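Rod shape-determining protein (MreC) (Helicobacter pylori, PDB 5LP5) binds the penicillin-binding protein PBP2 in a core complex of bacterial cell wall synthesis and probably contributes in this way to keeping the cell rod-shaped. Local coordinates at residues 129-134 with 238-243; 147-152 with 229-234; 189-194 with 214-219; 120-125 with 138-143. One frame throughout, in Å; residues are numbered along the deposited sequence.

The modelled chain has no helix; its strands and loops fold into two six-stranded antiparallel barrels. Contacts 4 and 1 lie in the first and share the surroundings of strand 125-129, centres about 18 Å apart, with L243 packing on both L120 and A138. Contact 2, about 11 Å from contact 1 between centres, joins the end of strand 144-149 to the loop that returns from the second barrel. Contact 3 belongs to that barrel, about 33 Å from contact 4 between centres. Along the chain contacts 4 and 1 interleave, contact 4 closes before contact 2 opens, and contact 3 nests inside contact 2, itself inside contact 1, so 238-243 brings the chain back to complete the first barrel.

Contact 1. Residues 129-134 with 238-243; sequences VSHNQA and LRHVFL
V129 and F242 hold the two segments together through their backbones. They form an antiparallel hydrogen-bonded pair: V129 N gives its hydrogen to F242 O at 3.0 Å, and F242 N returns one to V129 O at 2.9 Å, the second bond almost straight at 177°. A CA-H...O contact supports the same carbonyl, with V241 CA lying 3.5 Å from V129 O. The two side chains of the pair come out on one face of the sheet, where V129 packs on Y95 and F242 on P97.

Beyond the pair the contact passes to polar side chains. S130 carries OG anti to its backbone N (chi1 -166°), which sets the hydroxyl against the loop before strand 241-246, 3.0 Å from R239 O, while its hydrogen bond goes to the carbonyl of L237 just before 238-243. OG also accepts a hydrogen from H131 ND1 at 3.0 Å, with the oxygen in the imidazole plane. This bond helps to set the rotation of the H131 ring, whose edge then turns to that loop and puts CE1 3.8 Å from R239 O.

Carbon contacts are few: V241 CG1 rests 3.7 Å from V129 O in a van der Waals contact, and the V241 side chain goes on to L128 and I135. H240, in a left-handed backbone conformation, brings its CB near the H131 ring, which it meets obliquely.

Backbone bonds from V241 to T98 and from L243 to T96 lie on the far edge of the same strand. Strand 241-246 therefore sits between 125-129 and 93-103, the antiparallel closure that makes the first sheet of MreC a barrel.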
loop_
_atom_site.group_PDB
_atom_site.type_symbol
_atom_site.label_atom_id
_atom_site.label_comp_id
_atom_site.label_asym_id
_atom_site.label_seq_id
_atom_site.Cartn_x
_atom_site.Cartn_y
_atom_site.Cartn_z
ATOM N N VAL C 129 8.647 0.079 33.845
ATOM C CA VAL C 129 7.767 -1.048 34.116
ATOM C C VAL C 129 7.364 -0.989 35.581
ATOM O O VAL C 129 8.199 -0.687 36.426
ATOM C CB VAL C 129 8.521 -2.377 33.849
ATOM C CG1 VAL C 129 7.669 -3.589 34.184
ATOM C CG2 VAL C 129 8.928 -2.449 32.397
ATOM N N SER C 130 6.092 -1.279 35.876
ATOM C CA SER C 130 5.662 -1.407 37.257
ATOM C C SER C 130 5.130 -2.794 37.591
ATOM O O SER C 130 5.907 -3.690 37.950
ATOM C CB SER C 130 4.723 -0.298 37.705
ATOM O OG SER C 130 4.602 -0.311 39.126
ATOM N N HIS C 131 3.833 -2.996 37.529
ATOM C CA HIS C 131 3.304 -4.272 38.009
ATOM C C HIS C 131 3.230 -5.185 36.816
ATOM O O HIS C 131 2.152 -5.486 36.323
ATOM C CB HIS C 131 1.950 -4.086 38.684
ATOM C CG HIS C 131 2.040 -3.480 40.049
ATOM N ND1 HIS C 131 2.783 -2.350 40.321
ATOM C CD2 HIS C 131 1.468 -3.847 41.223
ATOM C CE1 HIS C 131 2.677 -2.058 41.608
ATOM N NE2 HIS C 131 1.885 -2.951 42.178
ATOM N N ASN C 132 4.408 -5.587 36.349
ATOM C CA ASN C 132 4.576 -6.342 35.109
ATOM C C ASN C 132 3.873 -5.728 33.916
ATOM O O ASN C 132 3.302 -6.445 33.086
ATOM C CB ASN C 132 4.143 -7.775 35.321
ATOM C CG ASN C 132 5.274 -8.640 35.807
ATOM O OD1 ASN C 132 6.368 -8.623 35.198
ATOM N ND2 ASN C 132 5.024 -9.429 36.876
ATOM N N GLN C 133 3.962 -4.400 33.841
ATOM C CA GLN C 133 3.279 -3.603 32.822
ATOM C C GLN C 133 4.157 -2.417 32.365
ATOM O O GLN C 133 4.934 -1.897 33.137
ATOM C CB GLN C 133 1.914 -3.115 33.360
ATOM C CG GLN C 133 1.042 -2.401 32.352
ATOM C CD GLN C 133 -0.371 -2.102 32.868
ATOM O OE1 GLN C 133 -1.187 -1.473 32.153
ATOM N NE2 GLN C 133 -0.691 -2.595 34.074
ATOM N N ALA C 134 4.024 -1.995 31.106
ATOM C CA ALA C 134 4.690 -0.790 30.629
ATOM C C ALA C 134 3.907 0.451 31.055
ATOM O O ALA C 134 2.702 0.593 30.708
ATOM C CB ALA C 134 4.840 -0.838 29.123
ATOM N N LEU C 238 2.844 3.668 40.285
ATOM C CA LEU C 238 3.925 4.636 40.283
ATOM C C LEU C 238 4.915 4.318 41.393
ATOM O O LEU C 238 6.001 4.890 41.464
ATOM C CB LEU C 238 3.384 6.064 40.297
ATOM C CG LEU C 238 2.955 6.560 38.902
ATOM C CD1 LEU C 238 2.334 7.952 38.940
ATOM C CD2 LEU C 238 4.106 6.566 37.899
ATOM N N ARG C 239 4.553 3.369 42.254
ATOM C CA ARG C 239 5.526 2.765 43.165
ATOM C C ARG C 239 5.905 1.380 42.664
ATOM O O ARG C 239 5.186 0.776 41.876
ATOM C CB ARG C 239 4.996 2.736 44.595
ATOM C CG ARG C 239 4.930 4.149 45.186
ATOM C CD ARG C 239 4.513 4.211 46.639
ATOM N NE ARG C 239 3.348 3.364 46.951
ATOM C CZ ARG C 239 2.065 3.733 46.886
ATOM N NH1 ARG C 239 1.713 4.949 46.488
ATOM N NH2 ARG C 239 1.124 2.858 47.217
ATOM N N HIS C 240 7.060 0.900 43.118
ATOM C CA HIS C 240 7.627 -0.388 42.694
ATOM C C HIS C 240 8.035 -0.396 41.221
ATOM O O HIS C 240 7.674 -1.320 40.491
ATOM C CB HIS C 240 6.664 -1.541 42.979
ATOM C CG HIS C 240 6.339 -1.717 44.430
ATOM N ND1 HIS C 240 7.304 -1.963 45.390
ATOM C CD2 HIS C 240 5.150 -1.718 45.083
ATOM C CE1 HIS C 240 6.726 -2.077 46.573
ATOM N NE2 HIS C 240 5.421 -1.935 46.415
ATOM N N VAL C 241 8.789 0.629 40.811
ATOM C CA VAL C 241 9.082 0.876 39.406
ATOM C C VAL C 241 10.491 0.445 39.046
ATOM O O VAL C 241 11.428 0.720 39.788
ATOM C CB VAL C 241 8.910 2.357 39.042
ATOM C CG1 VAL C 241 9.316 2.616 37.593
ATOM C CG2 VAL C 241 7.476 2.802 39.295
ATOM N N PHE C 242 10.613 -0.230 37.900
ATOM C CA PHE C 242 11.887 -0.721 37.391
ATOM C C PHE C 242 12.229 -0.070 36.043
ATOM O O PHE C 242 11.374 0.080 35.183
ATOM C CB PHE C 242 11.810 -2.238 37.217
ATOM C CG PHE C 242 11.710 -2.993 38.507
ATOM C CD1 PHE C 242 12.849 -3.436 39.148
ATOM C CD2 PHE C 242 10.488 -3.302 39.055
ATOM C CE1 PHE C 242 12.770 -4.145 40.334
ATOM C CE2 PHE C 242 10.394 -4.010 40.250
ATOM C CZ PHE C 242 11.539 -4.431 40.888
ATOM N N LEU C 243 13.496 0.266 35.856
ATOM C CA LEU C 243 13.986 0.846 34.610
ATOM C C LEU C 243 14.471 -0.236 33.684
ATOM O O LEU C 243 15.243 -1.115 34.082
ATOM C CB LEU C 243 15.152 1.784 34.906
ATOM C CG LEU C 243 15.659 2.656 33.764
ATOM C CD1 LEU C 243 14.758 3.853 33.532
ATOM C CD2 LEU C 243 17.024 3.213 34.149
#

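Contact 2. Residues 147-152 with 229-234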
loop_
_atom_site.group_PDB
_atom_site.type_symbol
_atom_site.label_atom_id
_atom_site.label_comp_id
_atom_site.label_asym_id
_atom_site.label_seq_id
_atom_site.Cartn_x
_atom_site.Cartn_y
_atom_site.Cartn_z
ATOM N N GLY C 147 10.970 10.805 33.875
ATOM C CA GLY C 147 10.020 9.793 33.405
ATOM C C GLY C 147 8.871 10.431 32.647
ATOM O O GLY C 147 8.185 11.308 33.181
ATOM N N PHE C 148 8.687 10.020 31.401
ATOM C CA PHE C 148 7.552 10.461 30.604
ATOM C C PHE C 148 6.603 9.299 30.431
ATOM O O PHE C 148 6.882 8.357 29.699
ATOM C CB PHE C 148 8.009 11.002 29.255
ATOM C CG PHE C 148 9.068 12.052 29.376
ATOM C CD1 PHE C 148 8.756 13.320 29.830
ATOM C CD2 PHE C 148 10.376 11.756 29.088
ATOM C CE1 PHE C 148 9.738 14.285 29.985
ATOM C CE2 PHE C 148 11.365 12.712 29.238
ATOM C CZ PHE C 148 11.044 13.984 29.683
ATOM N N LEU C 149 5.482 9.376 31.143
ATOM C CA LEU C 149 4.577 8.248 31.298
ATOM C C LEU C 149 3.646 8.086 30.102
ATOM O O LEU C 149 3.612 8.919 29.208
ATOM C CB LEU C 149 3.762 8.415 32.578
ATOM C CG LEU C 149 4.599 8.614 33.852
ATOM C CD1 LEU C 149 3.707 8.812 35.062
ATOM C CD2 LEU C 149 5.554 7.454 34.100
ATOM N N ASN C 150 2.885 6.997 30.106
ATOM C CA ASN C 150 1.942 6.692 29.023
ATOM C C ASN C 150 1.037 7.920 28.802
ATOM O O ASN C 150 0.482 8.503 29.734
ATOM C CB ASN C 150 1.039 5.485 29.329
ATOM C CG ASN C 150 1.695 4.147 29.064
ATOM O OD1 ASN C 150 2.557 4.010 28.186
ATOM N ND2 ASN C 150 1.258 3.123 29.817
ATOM N N ALA C 151 0.938 8.331 27.550
ATOM C CA ALA C 151 0.084 9.459 27.160
ATOM C C ALA C 151 0.748 10.805 27.257
ATOM O O ALA C 151 0.149 11.786 26.812
ATOM C CB ALA C 151 -1.247 9.467 27.911
ATOM N N HIS C 152 1.990 10.876 27.738
ATOM C CA HIS C 152 2.795 12.105 27.564
ATOM C C HIS C 152 3.176 12.302 26.089
ATOM O O HIS C 152 3.397 11.343 25.367
ATOM C CB HIS C 152 4.051 12.083 28.466
ATOM C CG HIS C 152 4.811 13.380 28.507
ATOM N ND1 HIS C 152 4.199 14.599 28.688
ATOM C CD2 HIS C 152 6.133 13.648 28.375
ATOM C CE1 HIS C 152 5.111 15.557 28.696
ATOM N NE2 HIS C 152 6.291 15.005 28.488
ATOM N N ASN C 229 -7.447 -0.994 29.726
ATOM C CA ASN C 229 -6.628 -1.725 30.679
ATOM C C ASN C 229 -5.138 -1.402 30.569
ATOM O O ASN C 229 -4.298 -2.234 30.954
ATOM C CB ASN C 229 -6.793 -3.226 30.495
ATOM C CG ASN C 229 -8.112 -3.716 30.974
ATOM O OD1 ASN C 229 -8.437 -3.535 32.147
ATOM N ND2 ASN C 229 -8.900 -4.333 30.077
ATOM N N ALA C 230 -4.801 -0.221 30.048
ATOM C CA ALA C 230 -3.415 0.215 30.040
ATOM C C ALA C 230 -3.217 1.151 31.208
ATOM O O ALA C 230 -4.188 1.735 31.706
ATOM C CB ALA C 230 -3.070 0.920 28.747
ATOM N N PHE C 231 -1.969 1.298 31.641
ATOM C CA PHE C 231 -1.667 2.246 32.691
ATOM C C PHE C 231 -1.890 3.664 32.210
ATOM O O PHE C 231 -1.339 4.066 31.192
ATOM C CB PHE C 231 -0.211 2.125 33.163
ATOM C CG PHE C 231 0.192 3.233 34.086
ATOM C CD1 PHE C 231 -0.220 3.227 35.406
ATOM C CD2 PHE C 231 0.922 4.320 33.621
ATOM C CE1 PHE C 231 0.101 4.272 36.252
ATOM C CE2 PHE C 231 1.233 5.364 34.446
ATOM C CZ PHE C 231 0.854 5.330 35.771
ATOM N N LEU C 232 -2.701 4.417 32.945
ATOM C CA LEU C 232 -2.776 5.886 32.783
ATOM C C LEU C 232 -2.561 6.648 34.099
ATOM O O LEU C 232 -1.485 7.147 34.351
ATOM C CB LEU C 232 -4.121 6.343 32.133
ATOM C CG LEU C 232 -4.319 6.043 30.648
ATOM C CD1 LEU C 232 -5.705 6.429 30.180
ATOM C CD2 LEU C 232 -3.262 6.764 29.819
ATOM N N SER C 233 -3.620 6.752 34.904
ATOM C CA SER C 233 -3.748 7.727 35.962
ATOM C C SER C 233 -3.642 6.983 37.280
ATOM O O SER C 233 -4.021 7.549 38.278
ATOM C CB SER C 233 -5.182 8.371 35.842
ATOM O OG SER C 233 -5.324 9.794 36.054
ATOM N N GLY C 234 -3.138 5.740 37.312
ATOM C CA GLY C 234 -3.322 4.878 38.488
ATOM C C GLY C 234 -2.151 4.855 39.458
ATOM O O GLY C 234 -1.072 4.380 39.113
HETATM O O HOH W 1 0.258 8.609 32.427
#
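N150 and F231 make the polar core of a buried contact between the end of strand 144-149, in the first barrel, and the loop that leaves strand 223-228 of the second. N150 ND2 donates to F231 O at 3.1 Å with an N-H...O angle of 152°; the oxygen lies close to the amide plane, whereas the nitrogen approaches the carbonyl from somewhat outside its plane. The same ND2 also bonds A134 O, and OD1 takes the hydroxyl of Y157, so three partners fix how the amide is turned.

A water adds a second bridge, donating to N150 O at 2.7 Å and to L232 O at 3.0 Å. N150 thus makes both joins, by side chain and by backbone.

Apolar groups fill in around them. An anti chi1 of 171° at F231 swings the ring over to L149, whose CD1 reaches the ring edge at CE2, 4.3 Å off. Apart from this pair, L232 CD2 touches A151 CB at 3.9 Å. S233 and L232 border the second copy of MreC, where L232 packs on S186 of that subunit.

N150 and A151 are the two central residues of a type II beta turn, closed by H152 N bonding L149 O at 2.9 Å. What results is a strand-ending turn docked on the inter-barrel loop, its corner asparagine carrying both the direct and the water-mediated polar link.

Contact 3. Residues 189-194 with 214-219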
loop_
_atom_site.group_PDB
_atom_site.type_symbol
_atom_site.label_atom_id
_atom_site.label_comp_id
_atom_site.label_asym_id
_atom_site.label_seq_id
_atom_site.Cartn_x
_atom_site.Cartn_y
_atom_site.Cartn_z
ATOM N N ILE C 189 -7.076 -7.502 13.528
ATOM C CA ILE C 189 -7.118 -7.204 14.961
ATOM C C ILE C 189 -8.524 -7.395 15.500
ATOM O O ILE C 189 -9.483 -7.140 14.799
ATOM C CB ILE C 189 -6.747 -5.738 15.220
ATOM C CG1 ILE C 189 -5.404 -5.375 14.618
ATOM C CG2 ILE C 189 -6.749 -5.442 16.711
ATOM C CD1 ILE C 189 -5.189 -3.878 14.647
ATOM N N ASN C 190 -8.621 -7.828 16.747
ATOM C CA ASN C 190 -9.910 -8.031 17.394
ATOM C C ASN C 190 -9.997 -7.281 18.713
ATOM O O ASN C 190 -8.983 -7.129 19.428
ATOM C CB ASN C 190 -10.148 -9.509 17.659
ATOM C CG ASN C 190 -10.134 -10.360 16.393
ATOM O OD1 ASN C 190 -11.058 -10.272 15.554
ATOM N ND2 ASN C 190 -9.146 -11.280 16.303
ATOM N N ILE C 191 -11.197 -6.802 19.030
ATOM C CA ILE C 191 -11.408 -6.132 20.302
ATOM C C ILE C 191 -11.045 -7.109 21.425
ATOM O O ILE C 191 -11.509 -8.245 21.426
ATOM C CB ILE C 191 -12.866 -5.658 20.505
ATOM C CG1 ILE C 191 -13.371 -4.869 19.315
ATOM C CG2 ILE C 191 -12.950 -4.808 21.759
ATOM C CD1 ILE C 191 -12.417 -3.789 18.902
ATOM N N GLY C 192 -10.197 -6.667 22.352
ATOM C CA GLY C 192 -9.734 -7.501 23.454
ATOM C C GLY C 192 -8.356 -8.102 23.265
ATOM O O GLY C 192 -7.777 -8.569 24.239
ATOM N N ASP C 193 -7.832 -8.125 22.034
ATOM C CA ASP C 193 -6.476 -8.589 21.782
ATOM C C ASP C 193 -5.469 -7.956 22.751
ATOM O O ASP C 193 -5.439 -6.737 22.875
ATOM C CB ASP C 193 -6.016 -8.192 20.356
ATOM C CG ASP C 193 -6.291 -9.247 19.320
ATOM O OD1 ASP C 193 -6.024 -10.430 19.654
ATOM O OD2 ASP C 193 -6.707 -8.882 18.177
ATOM N N GLN C 194 -4.639 -8.804 23.363
ATOM C CA GLN C 194 -3.490 -8.370 24.110
ATOM C C GLN C 194 -2.498 -7.539 23.279
ATOM O O GLN C 194 -2.224 -7.838 22.108
ATOM C CB GLN C 194 -2.756 -9.567 24.673
ATOM C CG GLN C 194 -3.387 -10.144 25.938
ATOM C CD GLN C 194 -2.331 -10.656 26.894
ATOM O OE1 GLN C 194 -1.261 -11.126 26.468
ATOM N NE2 GLN C 194 -2.609 -10.543 28.199
ATOM N N SER C 214 -9.450 -1.756 22.469
ATOM C CA SER C 214 -10.844 -1.459 22.776
ATOM C C SER C 214 -11.618 -0.979 21.548
ATOM O O SER C 214 -12.793 -1.296 21.401
ATOM C CB SER C 214 -10.967 -0.482 23.934
ATOM O OG SER C 214 -11.147 0.819 23.506
ATOM N N SER C 215 -10.972 -0.235 20.657
ATOM C CA SER C 215 -11.617 0.201 19.407
ATOM C C SER C 215 -10.541 0.411 18.350
ATOM O O SER C 215 -9.351 0.356 18.651
ATOM C CB SER C 215 -12.430 1.486 19.606
ATOM O OG SER C 215 -11.566 2.611 19.794
ATOM N N ILE C 216 -10.972 0.616 17.112
ATOM C CA ILE C 216 -10.084 0.637 15.963
ATOM C C ILE C 216 -10.515 1.712 14.960
ATOM O O ILE C 216 -11.618 1.664 14.452
ATOM C CB ILE C 216 -10.100 -0.726 15.256
ATOM C CG1 ILE C 216 -9.670 -1.827 16.251
ATOM C CG2 ILE C 216 -9.195 -0.680 14.036
ATOM C CD1 ILE C 216 -9.700 -3.248 15.731
ATOM N N GLU C 217 -9.640 2.667 14.677
ATOM C CA GLU C 217 -9.908 3.757 13.732
ATOM C C GLU C 217 -9.263 3.421 12.388
ATOM O O GLU C 217 -8.131 2.937 12.343
ATOM C CB GLU C 217 -9.312 5.084 14.229
ATOM C CG GLU C 217 -9.646 5.520 15.653
ATOM C CD GLU C 217 -8.663 6.586 16.194
ATOM O OE1 GLU C 217 -7.791 7.101 15.476
ATOM O OE2 GLU C 217 -8.730 6.946 17.378
ATOM N N ASP C 218 -9.979 3.663 11.304
ATOM C CA ASP C 218 -9.387 3.560 9.967
ATOM C C ASP C 218 -8.863 4.932 9.540
ATOM O O ASP C 218 -9.617 5.883 9.543
ATOM C CB ASP C 218 -10.435 3.051 8.973
ATOM C CG ASP C 218 -9.831 2.576 7.643
ATOM O OD1 ASP C 218 -8.675 2.058 7.618
ATOM O OD2 ASP C 218 -10.523 2.741 6.611
ATOM N N HIS C 219 -7.588 5.012 9.183
ATOM C CA HIS C 219 -7.045 6.218 8.559
ATOM C C HIS C 219 -6.551 5.918 7.133
ATOM O O HIS C 219 -5.704 6.623 6.580
ATOM C CB HIS C 219 -5.889 6.789 9.362
ATOM C CG HIS C 219 -6.235 7.155 10.772
ATOM N ND1 HIS C 219 -6.962 8.279 11.106
ATOM C CD2 HIS C 219 -5.916 6.552 11.943
ATOM C CE1 HIS C 219 -7.107 8.331 12.419
ATOM N NE2 HIS C 219 -6.475 7.299 12.951
#
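A type II beta turn, N190 to D193, leans here on a strand at its classic beta bulge, where S214 and S215 both face V226. The main touch is made by I191, the second residue of the turn. Both its branches converge on one carbonyl oxygen from the same side: CG2 and CD1 of I191 each come to 3.5 Å from S214 O. CG1 stands anti to the carbonyl carbon and the chain then folds back (chi2 -50°), bringing CD1 round beside CG2 and within 4.2 Å of I216 CD1.

I189 adds the other apolar touch. Its CG2 meets CD1 of I216 at 3.8 Å, the end of the outstretched I216 chain lying between I189 and I191. All the contacts between these segments are therefore van der Waals ones, among methyl groups and the bulge backbone.

The turn keeps its shape by its own bonds. D193 N bonds N190 O at 3.0 Å, and the D193 carboxylate reaches back so that OD2 accepts from N190 N, met on its anti side and out of the carboxylate plane. G192 takes the third position with a positive phi of 100°, as is usual in a type II turn.

Around the contact, G192 and D193 make backbone bonds to V213, while I189 and D193 pack on I161 of strand 158-161. The turn thus leads into strand 194-197, which borders strand 209-218; on its other side 209-218 pairs with 223-228 through V226.

Contact 4. Residues 120-125 with 138-143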
loop_
_atom_site.group_PDB
_atom_site.type_symbol
_atom_site.label_atom_id
_atom_site.label_comp_id
_atom_site.label_asym_id
_atom_site.label_seq_id
_atom_site.Cartn_x
_atom_site.Cartn_y
_atom_site.Cartn_z
ATOM N N LEU C 120 24.062 5.704 33.818
ATOM C CA LEU C 120 23.207 5.577 32.669
ATOM C C LEU C 120 23.815 6.424 31.572
ATOM O O LEU C 120 24.671 7.267 31.836
ATOM C CB LEU C 120 21.813 6.097 32.974
ATOM C CG LEU C 120 21.019 5.317 34.017
ATOM C CD1 LEU C 120 19.707 6.000 34.332
ATOM C CD2 LEU C 120 20.740 3.917 33.517
ATOM N N GLU C 121 23.374 6.194 30.339
ATOM C CA GLU C 121 23.754 7.037 29.225
ATOM C C GLU C 121 22.741 8.154 29.060
ATOM O O GLU C 121 21.515 7.952 29.208
ATOM C CB GLU C 121 23.777 6.262 27.917
ATOM C CG GLU C 121 24.717 5.094 27.809
ATOM C CD GLU C 121 24.572 4.438 26.451
ATOM O OE1 GLU C 121 24.011 5.083 25.526
ATOM O OE2 GLU C 121 25.003 3.275 26.314
ATOM N N GLU C 122 23.252 9.321 28.687
ATOM C CA GLU C 122 22.424 10.470 28.515
ATOM C C GLU C 122 21.724 10.361 27.171
ATOM O O GLU C 122 22.299 9.906 26.194
ATOM C CB GLU C 122 23.261 11.746 28.615
ATOM C CG GLU C 122 22.421 12.995 28.881
ATOM C CD GLU C 122 23.212 14.182 29.341
ATOM O OE1 GLU C 122 24.138 13.995 30.166
ATOM O OE2 GLU C 122 22.879 15.291 28.879
ATOM N N ASN C 123 20.454 10.745 27.157
ATOM C CA ASN C 123 19.627 10.748 25.957
ATOM C C ASN C 123 19.241 9.364 25.443
ATOM O O ASN C 123 18.469 9.264 24.492
ATOM C CB ASN C 123 20.274 11.551 24.840
ATOM C CG ASN C 123 20.599 12.957 25.268
ATOM O OD1 ASN C 123 21.774 13.316 25.349
ATOM N ND2 ASN C 123 19.560 13.755 25.581
ATOM N N LYS C 124 19.746 8.299 26.059
ATOM C CA LYS C 124 19.247 6.982 25.730
ATOM C C LYS C 124 17.861 6.874 26.319
ATOM O O LYS C 124 17.633 7.319 27.450
ATOM C CB LYS C 124 20.134 5.892 26.307
ATOM C CG LYS C 124 19.747 4.503 25.823
ATOM C CD LYS C 124 20.558 3.420 26.508
ATOM C CE LYS C 124 20.020 2.052 26.135
ATOM N NZ LYS C 124 20.769 0.957 26.738
ATOM N N ILE C 125 16.940 6.304 25.553
ATOM C CA ILE C 125 15.571 6.149 26.005
ATOM C C ILE C 125 15.360 4.792 26.674
ATOM O O ILE C 125 15.489 3.750 26.031
ATOM C CB ILE C 125 14.588 6.254 24.833
ATOM C CG1 ILE C 125 14.718 7.600 24.137
ATOM C CG2 ILE C 125 13.168 6.049 25.314
ATOM C CD1 ILE C 125 14.225 7.573 22.707
ATOM N N ALA C 138 11.841 6.725 30.112
ATOM C CA ALA C 138 12.677 7.574 30.958
ATOM C C ALA C 138 13.917 8.015 30.215
ATOM O O ALA C 138 14.559 7.202 29.564
ATOM C CB ALA C 138 13.065 6.826 32.237
ATOM N N VAL C 139 14.255 9.285 30.336
ATOM C CA VAL C 139 15.478 9.803 29.705
ATOM C C VAL C 139 16.314 10.620 30.675
ATOM O O VAL C 139 15.781 11.428 31.444
ATOM C CB VAL C 139 15.174 10.719 28.501
ATOM C CG1 VAL C 139 16.438 10.898 27.670
ATOM C CG2 VAL C 139 14.040 10.153 27.659
ATOM N N LEU C 140 17.623 10.406 30.624
ATOM C CA LEU C 140 18.552 11.237 31.392
ATOM C C LEU C 140 18.912 12.449 30.552
ATOM O O LEU C 140 19.346 12.300 29.422
ATOM C CB LEU C 140 19.802 10.443 31.750
ATOM C CG LEU C 140 20.905 11.173 32.487
ATOM C CD1 LEU C 140 20.428 11.626 33.851
ATOM C CD2 LEU C 140 22.142 10.282 32.619
ATOM N N GLU C 141 18.699 13.641 31.085
ATOM C CA GLU C 141 19.056 14.888 30.397
ATOM C C GLU C 141 19.631 15.850 31.418
ATOM O O GLU C 141 19.020 16.092 32.467
ATOM C CB GLU C 141 17.853 15.550 29.724
ATOM C CG GLU C 141 17.321 14.818 28.496
ATOM C CD GLU C 141 15.909 15.257 28.097
ATOM O OE1 GLU C 141 15.100 15.637 28.976
ATOM O OE2 GLU C 141 15.597 15.198 26.889
ATOM N N LYS C 142 20.805 16.396 31.108
ATOM C CA LYS C 142 21.517 17.289 32.003
ATOM C C LYS C 142 21.427 16.826 33.437
ATOM O O LYS C 142 20.969 17.557 34.303
ATOM C CB LYS C 142 20.978 18.703 31.867
ATOM C CG LYS C 142 21.488 19.393 30.609
ATOM C CD LYS C 142 21.011 20.841 30.497
ATOM C CE LYS C 142 21.357 21.436 29.140
ATOM N NZ LYS C 142 20.473 20.885 28.061
ATOM N N GLY C 143 21.832 15.592 33.671
ATOM C CA GLY C 143 21.946 15.096 35.033
ATOM C C GLY C 143 20.659 14.774 35.759
ATOM O O GLY C 143 20.711 14.362 36.905
#
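A138 touches I125 through its backbone, its O lying 3.8 Å from I125 CA where the two chains run antiparallel. V139 follows with CG1 pressed on the backbone of the other segment, 3.6 Å from N123 CA, while CG2 faces I125 CG1. Both V139 and I125 also border PBP2, packing on Q139 and K136 of that chain.

L140 is the most involved residue. Its O accepts from N123 N at 3.0 Å, with an angle of 159° and the nitrogen in the carbonyl plane. The side chain also goes to 120-125: a chi1 of 177°, CG anti to N, lays CD2 against the backbone of 120-122, 4.2 Å from L120 CB.

E141 points its CB away, yet its CG comes 3.8 Å from N123 ND2, the two side chains crossing at about a right angle. The carboxylate goes on to a salt bridge with R154. K142 N makes a weak hydrogen bond to E122 OE2, 3.2 Å away; the glutamate runs extended past L140 O to get there. K142 NZ stays 6.1 Å from that oxygen, too far for a salt bridge, though the opposite charges may attract weakly.

K142 and G143 both have left-handed backbones, at the reversal from strand 134-141 to strand 144-149. Strand 134-141 lies between 144-149 and 125-129, and the segment 120-125 leads into the latter, held further along by K124 bridging to D245 of strand 241-246.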